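Local coordinates for protein DyP2 (Amycolatopsis sp. ATCC 39116, PDB 4G2C) that acts as a multifunctional haem-dependent dye peroxidase, probably using hydrogen peroxide to oxidise dyes and other substrates, and binds a manganese ion, at residues T82-L87 with V117-H122; S88-S93 with R182-A187; D339-K344 with F431-S436; P451-P456 with N461-A466. All blocks are in the same frame, centred on the assembly; numbering follows the deposited sequence.

Interaction 1: residues T82-L87 with V117-H122; sequences TFLNGL and VGLTAH
Thr-120 OG1, one residue past the Leu-119 that meets Leu-84 across this contact, is gripped by the carbonyl of Ile-164 and by the N-H of Gly-123. The second bond makes Thr-120 the N-cap of helix 121-127. The contact itself is wholly apolar. Helix 82-87 lies 11.1 Å from strand 117-119, axis to axis, and runs roughly antiparallel to it at 151°, so only side chains span the gap. Leu-84 works as a fork. With CG beside the backbone N (chi1 -67°), it sends CD2 to Val-117 CG1 at 3.9 Å and CD1 to Leu-119 CD2 at 4.1 Å. Val-117 divides in the same way, since its other branch, CG2, meets Leu-87 CD1 at 4.2 Å. That Leu-87 methyl also sits over one face of the Phe-83 ring, 3.6 Å above its plane and displaced toward the rim. Leu-127 and Leu-493 touch Leu-84, while Phe-74 and Tyr-124 touch Leu-119. The contact thus lays helix 77-88 on strand 114-119, at one end of the antiparallel sheet in the DyP alpha+beta barrel domain. No hydrogen bond crosses it, and the backbone of 118-120 bonds instead to Val-167, Phe-483 and Asp-165. Helix and strand therefore meet here in a buried, apolar contact without directional bonds, across which only branch methyls touch.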
# COMPACT_ATOMS: atom_id res chain seq x y z
N THR A 82 11.10 27.42 7.67
CA THR A 82 10.14 28.43 7.26
C THR A 82 9.18 27.83 6.22
O THR A 82 7.96 27.99 6.31
CB THR A 82 10.87 29.69 6.74
OG1 THR A 82 11.71 30.19 7.79
CG2 THR A 82 9.88 30.78 6.29
N PHE A 83 9.72 27.12 5.24
CA PHE A 83 8.90 26.46 4.22
C PHE A 83 7.85 25.54 4.84
O PHE A 83 6.64 25.69 4.61
CB PHE A 83 9.80 25.68 3.27
CG PHE A 83 9.06 24.98 2.15
CD1 PHE A 83 8.18 25.68 1.34
CD2 PHE A 83 9.27 23.63 1.90
CE1 PHE A 83 7.51 25.06 0.30
CE2 PHE A 83 8.61 22.99 0.86
CZ PHE A 83 7.72 23.71 0.06
N LEU A 84 8.31 24.57 5.64
CA LEU A 84 7.40 23.67 6.33
C LEU A 84 6.32 24.44 7.09
O LEU A 84 5.14 24.11 6.99
CB LEU A 84 8.17 22.75 7.26
CG LEU A 84 9.05 21.79 6.45
CD1 LEU A 84 10.07 21.09 7.32
CD2 LEU A 84 8.18 20.79 5.73
N ASN A 85 6.72 25.48 7.80
CA ASN A 85 5.77 26.29 8.55
C ASN A 85 4.65 26.79 7.63
O ASN A 85 3.48 26.76 7.99
CB ASN A 85 6.49 27.46 9.22
CG ASN A 85 5.69 28.06 10.35
OD1 ASN A 85 5.00 29.06 10.17
ND2 ASN A 85 5.78 27.46 11.54
N GLY A 86 5.02 27.22 6.43
CA GLY A 86 4.06 27.74 5.48
C GLY A 86 3.18 26.64 4.91
O GLY A 86 1.99 26.85 4.66
N LEU A 87 3.77 25.47 4.69
CA LEU A 87 3.00 24.30 4.28
C LEU A 87 1.92 23.96 5.32
O LEU A 87 0.77 23.73 4.97
CB LEU A 87 3.92 23.10 4.06
CG LEU A 87 4.76 23.20 2.78
CD1 LEU A 87 5.54 21.94 2.53
CD2 LEU A 87 3.88 23.54 1.59
N VAL A 117 2.75 15.69 3.95
CA VAL A 117 4.13 16.06 4.16
C VAL A 117 4.88 15.00 4.98
O VAL A 117 4.53 14.70 6.12
CB VAL A 117 4.22 17.45 4.86
CG1 VAL A 117 5.69 17.80 5.18
CG2 VAL A 117 3.57 18.53 4.01
N GLY A 118 5.93 14.43 4.39
CA GLY A 118 6.80 13.53 5.12
C GLY A 118 8.25 14.00 5.15
O GLY A 118 8.70 14.63 4.20
N LEU A 119 8.96 13.66 6.22
CA LEU A 119 10.38 13.94 6.38
C LEU A 119 11.22 12.68 6.52
O LEU A 119 10.82 11.75 7.21
CB LEU A 119 10.60 14.80 7.62
CG LEU A 119 9.90 16.16 7.62
CD1 LEU A 119 9.91 16.76 9.00
CD2 LEU A 119 10.59 17.06 6.62
N THR A 120 12.39 12.66 5.89
CA THR A 120 13.32 11.52 6.03
C THR A 120 14.20 11.75 7.23
O THR A 120 14.29 12.87 7.74
CB THR A 120 14.24 11.37 4.81
OG1 THR A 120 15.12 12.51 4.73
CG2 THR A 120 13.42 11.25 3.52
N ALA A 121 14.88 10.70 7.68
CA ALA A 121 15.84 10.85 8.78
C ALA A 121 16.85 11.93 8.41
O ALA A 121 17.21 12.78 9.23
CB ALA A 121 16.54 9.54 9.09
N HIS A 122 17.31 11.91 7.17
CA HIS A 122 18.26 12.92 6.74
C HIS A 122 17.66 14.31 6.83
O HIS A 122 18.33 15.26 7.18
CB HIS A 122 18.78 12.66 5.32
CG HIS A 122 19.93 13.54 4.95
ND1 HIS A 122 19.76 14.83 4.47
CD2 HIS A 122 21.27 13.35 5.06
CE1 HIS A 122 20.94 15.37 4.27
NE2 HIS A 122 21.87 14.50 4.62

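Interaction 2: residues S88-S93 with R182-A187; sequences SGLMKS and RRQVEA
Leu-90 and Val-185 bring the two backbones nearest, with 8.3 Å between their CA atoms. Leu-90 belongs to a type I beta turn from Ser-88 to Met-91, closed by a weak bond from Met-91 N to Ser-88 O of 3.3 Å, whereas 182-187 is regular helix. The loop leads from helix 77-88 to helix 94-107, where Ser-93 OG caps Thr-96 N. A single side chain bridges to the other segment. Leu-90 directs its CB at the helix and, with CD1 fully extended from CA (chi2 178°), lays that methyl 3.9 Å from Gln-184 CB. The same methyl is 4.3 Å from Val-185 N, so it rests on the helix backbone as well as on the root of Gln-184. Several charged groups find partners away from this touch. Arg-182 NH1 forms a salt bridge with Glu-186 OE1 at 3.0 Å, one turn along the helix, and Glu-186 OE2 reaches Arg-189. Lys-92 NZ pairs with Glu-100, His-62, Thr-112 and the Pro-113 carbonyl. Val-185 also packs on Leu-168 of strand 166-172 and Leu-90 on Leu-115 of strand 114-119, both in the barrel-domain sheet. With one leucine methyl resting on the helix surface and no polar bond between the segments, loop and helix 175-188 are joined by a small, partly solvent-exposed van der Waals contact.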
# COMPACT_ATOMS: atom_id res chain seq x y z
N SER A 88 2.30 23.94 6.59
CA SER A 88 1.34 23.62 7.64
C SER A 88 0.10 24.52 7.51
O SER A 88 -1.00 24.11 7.86
CB SER A 88 1.97 23.72 9.03
OG SER A 88 2.14 25.07 9.42
N GLY A 89 0.30 25.72 6.98
CA GLY A 89 -0.81 26.63 6.71
C GLY A 89 -1.76 26.17 5.61
O GLY A 89 -2.92 26.58 5.57
N LEU A 90 -1.29 25.31 4.71
CA LEU A 90 -2.14 24.83 3.63
C LEU A 90 -2.76 23.47 3.94
O LEU A 90 -3.41 22.86 3.08
CB LEU A 90 -1.36 24.74 2.32
CG LEU A 90 -0.71 26.06 1.86
CD1 LEU A 90 0.08 25.85 0.59
CD2 LEU A 90 -1.77 27.17 1.69
N MET A 91 -2.58 23.00 5.16
CA MET A 91 -2.93 21.63 5.50
C MET A 91 -4.20 21.51 6.33
O MET A 91 -4.43 22.28 7.25
CB MET A 91 -1.75 20.94 6.21
CG MET A 91 -0.52 20.84 5.32
SD MET A 91 0.96 20.26 6.16
CE MET A 91 0.48 18.56 6.51
N LYS A 92 -5.03 20.53 5.99
CA LYS A 92 -6.20 20.22 6.79
C LYS A 92 -5.89 19.04 7.72
O LYS A 92 -4.95 18.27 7.49
CB LYS A 92 -7.39 19.94 5.88
CG LYS A 92 -7.22 18.70 5.02
CD LYS A 92 -8.35 18.55 4.00
CE LYS A 92 -8.26 17.21 3.28
NZ LYS A 92 -9.00 17.22 1.99
N SER A 93 -6.68 18.89 8.78
CA SER A 93 -6.44 17.83 9.77
C SER A 93 -7.16 16.55 9.40
O SER A 93 -8.08 16.55 8.58
CB SER A 93 -6.94 18.27 11.14
OG SER A 93 -8.33 18.55 11.05
N ARG A 182 -0.34 22.90 -6.19
CA ARG A 182 1.05 22.96 -6.60
C ARG A 182 1.55 24.41 -6.69
O ARG A 182 2.64 24.74 -6.20
CB ARG A 182 1.25 22.21 -7.94
CG ARG A 182 2.65 22.26 -8.55
CD ARG A 182 3.72 21.72 -7.60
NE ARG A 182 5.07 21.71 -8.17
CZ ARG A 182 6.11 22.38 -7.67
NH1 ARG A 182 5.98 23.15 -6.59
NH2 ARG A 182 7.30 22.30 -8.26
N ARG A 183 0.74 25.29 -7.29
CA ARG A 183 1.09 26.70 -7.45
C ARG A 183 1.26 27.39 -6.10
O ARG A 183 2.15 28.23 -5.93
CB ARG A 183 0.02 27.45 -8.26
CG ARG A 183 -0.42 26.78 -9.57
CD ARG A 183 0.05 27.55 -10.80
NE ARG A 183 -0.70 27.20 -12.01
CZ ARG A 183 -0.24 26.46 -13.01
NH1 ARG A 183 1.00 25.97 -12.97
NH2 ARG A 183 -1.01 26.21 -14.07
N GLN A 184 0.41 27.02 -5.15
CA GLN A 184 0.48 27.58 -3.79
C GLN A 184 1.70 27.10 -3.04
O GLN A 184 2.32 27.87 -2.31
CB GLN A 184 -0.78 27.21 -3.00
CG GLN A 184 -2.05 27.72 -3.64
CD GLN A 184 -3.27 26.94 -3.20
OE1 GLN A 184 -3.17 25.96 -2.47
NE2 GLN A 184 -4.44 27.38 -3.66
N VAL A 185 2.04 25.83 -3.23
CA VAL A 185 3.25 25.26 -2.66
C VAL A 185 4.47 25.94 -3.26
O VAL A 185 5.38 26.35 -2.55
CB VAL A 185 3.34 23.74 -2.94
CG1 VAL A 185 4.79 23.26 -2.86
CG2 VAL A 185 2.44 22.97 -1.98
N GLU A 186 4.46 26.07 -4.59
CA GLU A 186 5.52 26.77 -5.31
C GLU A 186 5.74 28.18 -4.78
O GLU A 186 6.85 28.55 -4.38
CB GLU A 186 5.19 26.84 -6.79
CG GLU A 186 6.30 27.47 -7.59
CD GLU A 186 7.64 26.77 -7.40
OE1 GLU A 186 7.65 25.54 -7.10
OE2 GLU A 186 8.67 27.44 -7.55
N ALA A 187 4.66 28.96 -4.76
CA ALA A 187 4.68 30.31 -4.21
C ALA A 187 5.53 30.38 -2.94
O ALA A 187 6.33 31.31 -2.79
CB ALA A 187 3.26 30.79 -3.94

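Interaction 3: residues D339-K344 with F431-S436; sequences DKLGQK and FPPDGS. With ACT (acetate ion), chain K; ACT (acetate ion), chain J.
Pro-432 leads directly into Pro-433, the residue through which 431-436 meets Lys-340 and Leu-341; the backbones are nearest at Pro-432 and Leu-341, whose CA atoms are 6.9 Å apart. Both prolines also touch Phe-347. CD and CG of Pro-433 lie against the backbone carbonyl of Lys-340: CD is 3.2 Å from Lys-340 O, and CG is almost as near, so the oxygen sits beside two ring methylenes. Past that carbonyl, Leu-341 CD2 makes a looser apolar contact with Pro-433 CG at 4.5 Å. Two type I beta turns thus pack against each other at the protein surface, Asp-339 to Gly-342 and Pro-432 to Gly-435. The first turn, closed by Gly-342 N on Asp-339 O, holds an acetate ion, probably from the crystallisation liquor: Lys-340 N bonds its O, and Leu-341 N bonds its OXT at 3.0 Å. Lys-340 sends its ammonium group to the Asp-337 carbonyl and so leaves the proline. At Asp-434, OD1 accepts Ser-436 N at 3.0 Å, from 37° above the carboxylate plane, in an Asx turn. Gly-435, with a positive phi of 75°, gives its N-H to Pro-432 O and closes the beta turn. At Ser-436, OG lies 2.7 Å from Asp-434 OD1 and 2.8 Å from OXT of a second acetate ion.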
# COMPACT_ATOMS: atom_id res chain seq x y z
N ASP A 339 -9.56 -23.83 3.77
CA ASP A 339 -8.64 -23.90 2.63
C ASP A 339 -7.22 -24.16 3.16
O ASP A 339 -6.23 -23.70 2.60
CB ASP A 339 -8.70 -22.57 1.86
CG ASP A 339 -8.10 -22.64 0.45
OD1 ASP A 339 -7.67 -23.72 -0.01
OD2 ASP A 339 -8.08 -21.58 -0.21
N LYS A 340 -7.14 -24.89 4.26
CA LYS A 340 -5.86 -25.14 4.95
C LYS A 340 -4.86 -25.94 4.10
O LYS A 340 -3.67 -25.93 4.38
CB LYS A 340 -6.10 -25.83 6.30
CG LYS A 340 -6.83 -24.95 7.32
CD LYS A 340 -6.92 -25.64 8.68
CE LYS A 340 -7.54 -24.74 9.74
NZ LYS A 340 -9.00 -25.03 9.95
N LEU A 341 -5.36 -26.61 3.07
CA LEU A 341 -4.51 -27.38 2.17
C LEU A 341 -4.12 -26.60 0.92
O LEU A 341 -3.35 -27.08 0.08
CB LEU A 341 -5.24 -28.67 1.76
CG LEU A 341 -5.48 -29.72 2.86
CD1 LEU A 341 -6.50 -30.76 2.42
CD2 LEU A 341 -4.17 -30.38 3.20
N GLY A 342 -4.68 -25.39 0.77
CA GLY A 342 -4.35 -24.54 -0.36
C GLY A 342 -4.83 -25.06 -1.70
O GLY A 342 -4.28 -24.71 -2.74
N GLN A 343 -5.88 -25.86 -1.69
CA GLN A 343 -6.42 -26.44 -2.94
C GLN A 343 -7.39 -25.52 -3.68
O GLN A 343 -7.80 -25.81 -4.80
CB GLN A 343 -7.05 -27.80 -2.67
CG GLN A 343 -6.08 -28.80 -2.05
CD GLN A 343 -6.74 -30.14 -1.74
OE1 GLN A 343 -7.97 -30.28 -1.76
NE2 GLN A 343 -5.91 -31.15 -1.46
N LYS A 344 -7.77 -24.42 -3.04
CA LYS A 344 -8.56 -23.40 -3.70
C LYS A 344 -7.63 -22.22 -4.01
O LYS A 344 -7.28 -21.98 -5.17
CB LYS A 344 -9.74 -22.99 -2.82
CG LYS A 344 -10.69 -24.16 -2.55
CD LYS A 344 -11.86 -23.79 -1.66
CE LYS A 344 -11.72 -24.42 -0.27
NZ LYS A 344 -12.97 -24.33 0.52
N PHE A 431 3.24 -21.69 6.40
CA PHE A 431 3.57 -23.11 6.64
C PHE A 431 2.44 -24.00 6.17
O PHE A 431 1.35 -23.95 6.72
CB PHE A 431 3.81 -23.36 8.12
CG PHE A 431 5.01 -22.64 8.67
CD1 PHE A 431 5.84 -21.92 7.84
CD2 PHE A 431 5.31 -22.71 10.02
CE1 PHE A 431 6.95 -21.26 8.34
CE2 PHE A 431 6.42 -22.05 10.53
CZ PHE A 431 7.25 -21.33 9.70
N PRO A 432 2.69 -24.82 5.14
CA PRO A 432 1.62 -25.76 4.77
C PRO A 432 1.59 -26.89 5.78
O PRO A 432 2.62 -27.16 6.41
CB PRO A 432 2.06 -26.29 3.39
CG PRO A 432 3.27 -25.45 2.98
CD PRO A 432 3.85 -24.88 4.23
N PRO A 433 0.43 -27.55 5.94
CA PRO A 433 0.35 -28.68 6.88
C PRO A 433 1.37 -29.80 6.58
O PRO A 433 1.79 -30.46 7.52
CB PRO A 433 -1.09 -29.19 6.72
CG PRO A 433 -1.86 -28.01 6.18
CD PRO A 433 -0.87 -27.25 5.30
N ASP A 434 1.76 -29.99 5.32
CA ASP A 434 2.75 -31.03 5.00
C ASP A 434 4.22 -30.60 5.22
O ASP A 434 5.15 -31.37 4.96
CB ASP A 434 2.50 -31.66 3.61
CG ASP A 434 2.93 -30.76 2.45
OD1 ASP A 434 3.49 -29.66 2.68
OD2 ASP A 434 2.73 -31.18 1.28
N GLY A 435 4.43 -29.39 5.72
CA GLY A 435 5.77 -28.92 6.05
C GLY A 435 6.64 -28.53 4.86
O GLY A 435 7.83 -28.23 5.03
N SER A 436 6.06 -28.53 3.65
CA SER A 436 6.82 -28.16 2.44
C SER A 436 6.97 -26.63 2.28
O SER A 436 6.37 -25.84 3.02
CB SER A 436 6.18 -28.77 1.18
OG SER A 436 4.93 -28.17 0.91
C ACT K . -9.21 -27.53 3.86
O ACT K . -9.35 -26.92 4.96
OXT ACT K . -8.28 -27.18 3.08
CH3 ACT K . -10.11 -28.65 3.48
C ACT J . 2.89 -26.36 -1.57
O ACT J . 2.52 -25.35 -2.25
OXT ACT J . 4.02 -26.29 -1.02
CH3 ACT J . 2.05 -27.59 -1.42

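Interaction 4: residues P451-P456 with N461-A466; sequences PQKYAP and NNVAEA
Tyr-454 and Ala-464 form the firm centre of this contact, Lys-453 and Glu-465 its solvent side. Tyr-454 N donates to Ala-464 O and Ala-464 N returns a bond to Tyr-454 O, each 3.0 Å and nearly straight. On the face they share, Ala-464 CB meets Pro-456 CG at 3.9 Å, and the tyrosine ring, its CG anti to the carbonyl carbon (chi1 -52°), brings CE1 to 3.8 Å from Ala-466 CB. The ring's edge lies near Ala-464 O, and beyond the hairpin it meets His-348 edge-to-face and packs on Leu-290. The two short strands are the arms of an antiparallel beta hairpin. Ala-466 N to Gln-452 O, 3.1 Å, adds a third rung, and Lys-453 with Glu-465 is the non-hydrogen-bonded pair between the rungs. Their side chains leave by the opposite, solvent-facing side, where only their stems touch: Lys-453 CG passes Glu-465 CB at 4.1 Å, and both chains then run out extended. Lys-453 NZ stays 5.1 Å from Glu-465 OE2, too far for a salt bridge, though the opposite charges may attract weakly. Beside them exposed Val-463 holds CG2 anti to its backbone N, which lays that methyl against Tyr-454 O.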
# COMPACT_ATOMS: atom_id res chain seq x y z
N PRO A 451 10.31 -23.33 -9.67
CA PRO A 451 8.93 -23.70 -10.03
C PRO A 451 8.12 -24.01 -8.76
O PRO A 451 8.70 -24.49 -7.78
CB PRO A 451 9.10 -24.98 -10.87
CG PRO A 451 10.55 -25.02 -11.26
CD PRO A 451 11.30 -24.29 -10.18
N GLN A 452 6.82 -23.74 -8.78
CA GLN A 452 5.94 -23.95 -7.64
C GLN A 452 4.86 -24.99 -7.95
O GLN A 452 4.71 -25.44 -9.09
CB GLN A 452 5.29 -22.62 -7.22
CG GLN A 452 6.33 -21.62 -6.72
CD GLN A 452 5.78 -20.21 -6.54
OE1 GLN A 452 5.39 -19.54 -7.52
NE2 GLN A 452 5.74 -19.75 -5.29
N LYS A 453 4.11 -25.37 -6.92
CA LYS A 453 3.04 -26.35 -7.07
C LYS A 453 1.67 -25.70 -7.01
O LYS A 453 1.45 -24.76 -6.24
CB LYS A 453 3.16 -27.45 -6.03
CG LYS A 453 4.24 -28.46 -6.40
CD LYS A 453 4.66 -29.34 -5.24
CE LYS A 453 5.96 -30.06 -5.57
NZ LYS A 453 6.43 -30.91 -4.45
N TYR A 454 0.76 -26.21 -7.83
CA TYR A 454 -0.58 -25.66 -7.96
C TYR A 454 -1.56 -26.83 -7.97
O TYR A 454 -1.17 -27.96 -8.22
CB TYR A 454 -0.70 -24.86 -9.27
CG TYR A 454 0.37 -23.82 -9.46
CD1 TYR A 454 1.67 -24.18 -9.81
CD2 TYR A 454 0.10 -22.46 -9.29
CE1 TYR A 454 2.65 -23.23 -9.99
CE2 TYR A 454 1.08 -21.51 -9.46
CZ TYR A 454 2.36 -21.89 -9.81
OH TYR A 454 3.33 -20.94 -9.99
N ALA A 455 -2.82 -26.55 -7.69
CA ALA A 455 -3.88 -27.54 -7.81
C ALA A 455 -4.63 -27.22 -9.07
O ALA A 455 -5.36 -26.24 -9.13
CB ALA A 455 -4.81 -27.48 -6.60
N PRO A 456 -4.46 -28.06 -10.11
CA PRO A 456 -5.12 -27.79 -11.39
C PRO A 456 -6.64 -27.76 -11.23
O PRO A 456 -7.31 -27.00 -11.93
CB PRO A 456 -4.71 -28.99 -12.26
CG PRO A 456 -3.51 -29.56 -11.60
CD PRO A 456 -3.70 -29.32 -10.14
N ASN A 461 -7.40 -32.60 -4.60
CA ASN A 461 -6.04 -32.90 -4.16
C ASN A 461 -5.02 -33.13 -5.29
O ASN A 461 -3.84 -33.39 -5.03
CB ASN A 461 -6.02 -34.09 -3.19
CG ASN A 461 -6.35 -35.42 -3.88
OD1 ASN A 461 -6.46 -35.50 -5.11
ND2 ASN A 461 -6.49 -36.48 -3.08
N ASN A 462 -5.48 -33.06 -6.53
CA ASN A 462 -4.56 -33.19 -7.64
C ASN A 462 -3.49 -32.11 -7.51
O ASN A 462 -3.82 -30.94 -7.30
CB ASN A 462 -5.30 -33.06 -8.98
CG ASN A 462 -6.50 -34.02 -9.09
OD1 ASN A 462 -6.36 -35.16 -9.58
ND2 ASN A 462 -7.67 -33.58 -8.62
N VAL A 463 -2.22 -32.48 -7.62
CA VAL A 463 -1.16 -31.48 -7.56
C VAL A 463 -0.19 -31.59 -8.75
O VAL A 463 0.12 -32.69 -9.22
CB VAL A 463 -0.40 -31.56 -6.24
CG1 VAL A 463 0.53 -32.76 -6.25
CG2 VAL A 463 0.39 -30.27 -5.99
N ALA A 464 0.26 -30.43 -9.23
CA ALA A 464 1.14 -30.38 -10.40
C ALA A 464 2.22 -29.34 -10.20
O ALA A 464 1.97 -28.26 -9.66
CB ALA A 464 0.34 -30.06 -11.64
N GLU A 465 3.43 -29.66 -10.65
CA GLU A 465 4.54 -28.72 -10.56
C GLU A 465 4.77 -28.05 -11.90
O GLU A 465 5.06 -28.72 -12.90
CB GLU A 465 5.82 -29.42 -10.09
CG GLU A 465 6.96 -28.44 -9.77
CD GLU A 465 8.27 -29.14 -9.44
OE1 GLU A 465 8.71 -30.01 -10.24
OE2 GLU A 465 8.87 -28.84 -8.39
N ALA A 466 4.62 -26.73 -11.93
CA ALA A 466 4.83 -25.97 -13.16
C ALA A 466 6.20 -26.31 -13.73
O ALA A 466 7.10 -26.74 -13.01
CB ALA A 466 4.71 -24.46 -12.90

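In the fold
The four contacts form two pairs on opposite sides of the chain's centre. Interactions 1 and 2, about 12 Å apart between centres, share the barrel domain and interlock along the chain: Val-117 CG2 touches Met-91 SD at 3.8 Å, and Leu-87 CD2 meets Val-185 CG2 at 3.9 Å. Interactions 3 and 4 are also about 12 Å apart and adjoin where Gln-343 O lies 3.9 Å from Ala-455 CB. Between the pairs, centres are about 47 to 54 Å apart. The haem pocket draws on residues between 213 and 474, so interactions 1 and 2 supply none of it. The side chain of Tyr-454 lies about 13 Å from the manganese ion bound by Glu-287 and Glu-313.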